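Uncharacterized protein (Bacteroides ovatus, PDB 4E6F) is of unknown function but belongs to the DUF4468 family, whose domain has a TATA-binding-protein-like fold of a curved antiparallel sheet and packed helices. Local coordinates at residues D50-L53 with K54-N58; F65-E68 with A69-T72. One frame throughout, in Å; residues are numbered along the deposited sequence.

How the contacts relate
From the N terminus, the chain runs through strand 24-32 into helix 38-54, and contact 1 lies at the C-terminal end of that helix, where 54-58 turns away toward strand 62-67. Contact 2 then forms at the far end of this strand, where 65-72 doubles back as a hairpin into strand 72-85. The two follow in series and neither nest nor cross, their centres being about 20 Å apart. Contact 1 thus begins the helix-to-strand connection, and contact 2 joins two antiparallel neighbours of the sheet. Helix 38-54 relates them further, since Tyr42 near its start touches Ser66 and Glu68, while its last turn makes contact 1.

Contact 1: D50-L53 with K54-N58; sequences DERL and KENKN
The carbonyl oxygen of Leu53 is met by two groups where the helix ends: Asn56 N donates to Leu53 O over 3.1 Å, and water 1, 2.9 Å from Leu53 O, probably donates to it too. The amide comes from above the carbonyl plane, 64° out of it, as the chain tightens from helical i+4 bonds to an i+3 bond. Water 1 also accepts from Asn58 N at 3.1 Å, spanning the exit from the helix. Next along the chain, a type I turn from Lys54 to Lys57 is closed by Lys57 N to Lys54 O. Lys57, with a positive phi (55°), is the first residue to leave helical conformation, so the chain departs from the helix direction here, as at many helix C termini.

Asn56 turns its amide back along the helix. Its OD1 receives Arg52 NH1 at 2.9 Å, near the edge of the guanidinium and close to its plane, although the amide itself stands 75° to that plane. The other end of the guanidinium, NH2, forms a salt bridge with Glu79, so Asn56 is a second partner that helps fix the rotation of the group. An alanine at Asn56 would remove this acceptor and is likely to leave Arg52 NH1 with one mate fewer and the guanidinium freer to turn.

On the exposed side, in the lysine conformer described, Lys54 NZ reaches Asp50 OD1 at 2.7 Å on the syn side in a salt bridge, the lysine chain bending at its last torsion to bring NZ there.

Asn56 ND2 bonds Ser61 OG and Tyr97 OH; Leu53 packs on Tyr97 and Ile99 of strand 90-104, and Arg52 reaches Phe158, Met162 and Asp165 of helix 149-169.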
loop_
_atom_site.group_PDB
_atom_site.type_symbol
_atom_site.label_atom_id
_atom_site.label_comp_id
_atom_site.label_asym_id
_atom_site.label_seq_id
_atom_site.Cartn_x
_atom_site.Cartn_y
_atom_site.Cartn_z
ATOM N N ASP A 50 -2.418 5.943 13.095
ATOM C CA ASP A 50 -3.684 6.461 13.607
ATOM C C ASP A 50 -4.174 7.626 12.738
ATOM O O ASP A 50 -5.316 7.623 12.289
ATOM C CB ASP A 50 -3.516 6.907 15.067
ATOM C CG ASP A 50 -4.800 7.323 15.744
ATOM O OD1 ASP A 50 -5.864 6.790 15.376
ATOM O OD2 ASP A 50 -4.733 8.150 16.664
ATOM N N GLU A 51 -3.293 8.610 12.476
ATOM C CA GLU A 51 -3.670 9.762 11.665
ATOM C C GLU A 51 -3.922 9.375 10.210
ATOM O O GLU A 51 -4.883 9.854 9.599
ATOM C CB GLU A 51 -2.596 10.859 11.751
ATOM C CG GLU A 51 -2.507 11.515 13.123
ATOM C CD GLU A 51 -3.762 12.196 13.642
ATOM O OE1 GLU A 51 -4.455 12.873 12.848
ATOM O OE2 GLU A 51 -4.055 12.047 14.849
ATOM N N ARG A 52 -3.092 8.483 9.646
ATOM C CA ARG A 52 -3.249 8.053 8.258
ATOM C C ARG A 52 -4.589 7.337 8.039
ATOM O O ARG A 52 -5.241 7.541 7.017
ATOM C CB ARG A 52 -2.062 7.156 7.833
ATOM C CG ARG A 52 -2.179 6.520 6.445
ATOM C CD ARG A 52 -2.247 7.572 5.325
ATOM N NE ARG A 52 -2.371 6.943 4.016
ATOM C CZ ARG A 52 -3.492 6.426 3.524
ATOM N NH1 ARG A 52 -4.629 6.491 4.220
ATOM N NH2 ARG A 52 -3.487 5.829 2.341
ATOM N N LEU A 53 -4.999 6.492 8.991
ATOM C CA LEU A 53 -6.268 5.793 8.819
ATOM C C LEU A 53 -7.456 6.710 9.147
ATOM O O LEU A 53 -8.500 6.572 8.515
ATOM C CB LEU A 53 -6.288 4.489 9.645
ATOM C CG LEU A 53 -5.270 3.438 9.107
ATOM C CD1 LEU A 53 -5.198 2.204 10.015
ATOM C CD2 LEU A 53 -5.617 2.979 7.706
ATOM N N LYS A 54 -7.289 7.664 10.088
ATOM C CA LYS A 54 -8.369 8.622 10.373
ATOM C C LYS A 54 -8.654 9.441 9.121
ATOM O O LYS A 54 -9.806 9.792 8.878
ATOM C CB LYS A 54 -8.017 9.537 11.554
ATOM C CG LYS A 54 -8.410 8.922 12.883
ATOM C CD LYS A 54 -7.858 9.685 14.087
ATOM C CE LYS A 54 -8.558 9.293 15.373
ATOM N NZ LYS A 54 -8.283 7.884 15.791
ATOM N N GLU A 55 -7.612 9.693 8.290
ATOM C CA GLU A 55 -7.766 10.477 7.052
ATOM C C GLU A 55 -8.681 9.795 6.037
ATOM O O GLU A 55 -9.261 10.485 5.202
ATOM C CB GLU A 55 -6.403 10.786 6.425
ATOM C CG GLU A 55 -5.689 11.939 7.123
ATOM C CD GLU A 55 -4.194 12.057 6.886
ATOM O OE1 GLU A 55 -3.666 11.335 6.010
ATOM O OE2 GLU A 55 -3.540 12.845 7.606
ATOM N N ASN A 56 -8.862 8.464 6.130
ATOM C CA ASN A 56 -9.784 7.740 5.246
ATOM C C ASN A 56 -11.248 8.128 5.514
ATOM O O ASN A 56 -12.097 7.941 4.646
ATOM C CB ASN A 56 -9.616 6.235 5.398
ATOM C CG ASN A 56 -8.281 5.711 4.912
ATOM O OD1 ASN A 56 -7.494 6.434 4.290
ATOM N ND2 ASN A 56 -8.021 4.409 5.134
ATOM N N LYS A 57 -11.535 8.641 6.728
ATOM C CA LYS A 57 -12.861 9.127 7.152
ATOM C C LYS A 57 -13.966 8.059 6.975
ATOM O O LYS A 57 -15.019 8.332 6.390
ATOM C CB LYS A 57 -13.241 10.430 6.407
ATOM C CG LYS A 57 -12.275 11.577 6.675
ATOM C CD LYS A 57 -12.679 12.856 5.912
ATOM C CE LYS A 57 -12.242 12.844 4.463
ATOM N NZ LYS A 57 -12.735 14.043 3.731
ATOM N N ASN A 58 -13.714 6.838 7.463
ATOM C CA ASN A 58 -14.732 5.785 7.451
ATOM C C ASN A 58 -14.507 4.834 8.621
ATOM O O ASN A 58 -13.392 4.738 9.163
ATOM C CB ASN A 58 -14.846 5.017 6.128
ATOM C CG ASN A 58 -13.592 4.294 5.711
ATOM O OD1 ASN A 58 -13.048 3.442 6.433
ATOM N ND2 ASN A 58 -13.132 4.596 4.512
HETATM O O HOH W 1 -11.251 6.688 9.259
#

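Contact 2: F65-E68 with A69-T72; sequences FSDE and AKGT
The Phe65 ring presents its edge to Thr72: in the threonine conformer described, OG1 lies near the ring plane, 3.3 Å from CE1 of Phe65. Water 2 also sits at the edge, in plane, and donates to Asp67 OD2 while accepting a weak bond from Lys70 NZ, thereby linking these two opposite charges, which stop short of a salt bridge.

The Asp67 carboxylate is directed over the turn with CG anti to the backbone N (chi1 -179°). There Asp67 OD1 accepts Lys70 N at 3.0 Å in a nearly straight bond of 170°, the donor approaching from above the carboxylate plane. The aliphatic part of Lys70 passes the same carboxylate at a slant, its CD 3.7 Å from Asp67 OD2.

Asp67 and Thr72 form an antiparallel hydrogen-bonded pair, Asp67 N to Thr72 O at 2.8 Å and Thr72 N to Asp67 O at 3.1 Å. Just before Thr72, Gly71, with a positive phi, makes a weak bond from its N to Glu68 O and bonds through its backbone to Cys103. Gly71 and Thr72 together face Asp67, which defines a G1 beta bulge closing the beta hairpin between strands 62-67 and 72-85.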
loop_
_atom_site.group_PDB
_atom_site.type_symbol
_atom_site.label_atom_id
_atom_site.label_comp_id
_atom_site.label_asym_id
_atom_site.label_seq_id
_atom_site.Cartn_x
_atom_site.Cartn_y
_atom_site.Cartn_z
ATOM N N PHE A 65 -4.655 -3.700 16.085
ATOM C CA PHE A 65 -3.736 -4.487 16.892
ATOM C C PHE A 65 -2.502 -3.675 17.208
ATOM O O PHE A 65 -1.943 -3.018 16.308
ATOM C CB PHE A 65 -3.297 -5.757 16.081
ATOM C CG PHE A 65 -2.283 -6.648 16.768
ATOM C CD1 PHE A 65 -0.926 -6.323 16.773
ATOM C CD2 PHE A 65 -2.679 -7.826 17.398
ATOM C CE1 PHE A 65 0.008 -7.138 17.433
ATOM C CE2 PHE A 65 -1.742 -8.658 18.029
ATOM C CZ PHE A 65 -0.404 -8.302 18.059
ATOM N N SER A 66 -2.021 -3.789 18.440
ATOM C CA SER A 66 -0.718 -3.237 18.770
ATOM C C SER A 66 -0.136 -4.004 19.952
ATOM O O SER A 66 -0.841 -4.284 20.936
ATOM C CB SER A 66 -0.780 -1.729 19.015
ATOM O OG SER A 66 -1.563 -1.405 20.152
ATOM N N ASP A 67 1.126 -4.414 19.821
ATOM C CA ASP A 67 1.844 -5.080 20.901
ATOM C C ASP A 67 3.105 -4.257 21.147
ATOM O O ASP A 67 4.049 -4.291 20.335
ATOM C CB ASP A 67 2.160 -6.546 20.592
ATOM C CG ASP A 67 2.901 -7.239 21.746
ATOM O OD1 ASP A 67 3.780 -6.598 22.367
ATOM O OD2 ASP A 67 2.647 -8.412 21.978
ATOM N N GLU A 68 3.088 -3.449 22.210
ATOM C CA GLU A 68 4.182 -2.521 22.508
ATOM C C GLU A 68 5.528 -3.236 22.713
ATOM O O GLU A 68 6.538 -2.783 22.158
ATOM C CB GLU A 68 3.821 -1.669 23.745
ATOM C CG GLU A 68 4.779 -0.514 24.002
ATOM C CD GLU A 68 4.333 0.505 25.036
ATOM O OE1 GLU A 68 3.170 0.436 25.496
ATOM O OE2 GLU A 68 5.151 1.393 25.368
ATOM N N ALA A 69 5.552 -4.350 23.465
ATOM C CA ALA A 69 6.834 -5.038 23.715
ATOM C C ALA A 69 7.433 -5.591 22.414
ATOM O O ALA A 69 8.642 -5.427 22.176
ATOM C CB ALA A 69 6.649 -6.156 24.736
ATOM N N LYS A 70 6.584 -6.173 21.546
ATOM C CA LYS A 70 7.023 -6.747 20.267
ATOM C C LYS A 70 7.137 -5.730 19.147
ATOM O O LYS A 70 7.592 -6.093 18.062
ATOM C CB LYS A 70 6.091 -7.854 19.813
ATOM C CG LYS A 70 6.167 -9.086 20.659
ATOM C CD LYS A 70 5.299 -10.141 20.052
ATOM C CE LYS A 70 5.250 -11.369 20.922
ATOM N NZ LYS A 70 4.310 -12.373 20.368
ATOM N N GLY A 71 6.740 -4.489 19.418
ATOM C CA GLY A 71 6.791 -3.376 18.478
ATOM C C GLY A 71 5.990 -3.630 17.211
ATOM O O GLY A 71 6.366 -3.127 16.149
ATOM N N THR A 72 4.866 -4.392 17.310
ATOM C CA THR A 72 4.029 -4.693 16.142
ATOM C C THR A 72 2.728 -3.906 16.193
ATOM O O THR A 72 2.134 -3.733 17.268
ATOM C CB THR A 72 3.743 -6.200 15.970
ATOM O OG1 THR A 72 3.323 -6.786 17.204
ATOM C CG2 THR A 72 4.932 -6.965 15.387
HETATM O O HOH W 2 1.896 -10.180 20.243
#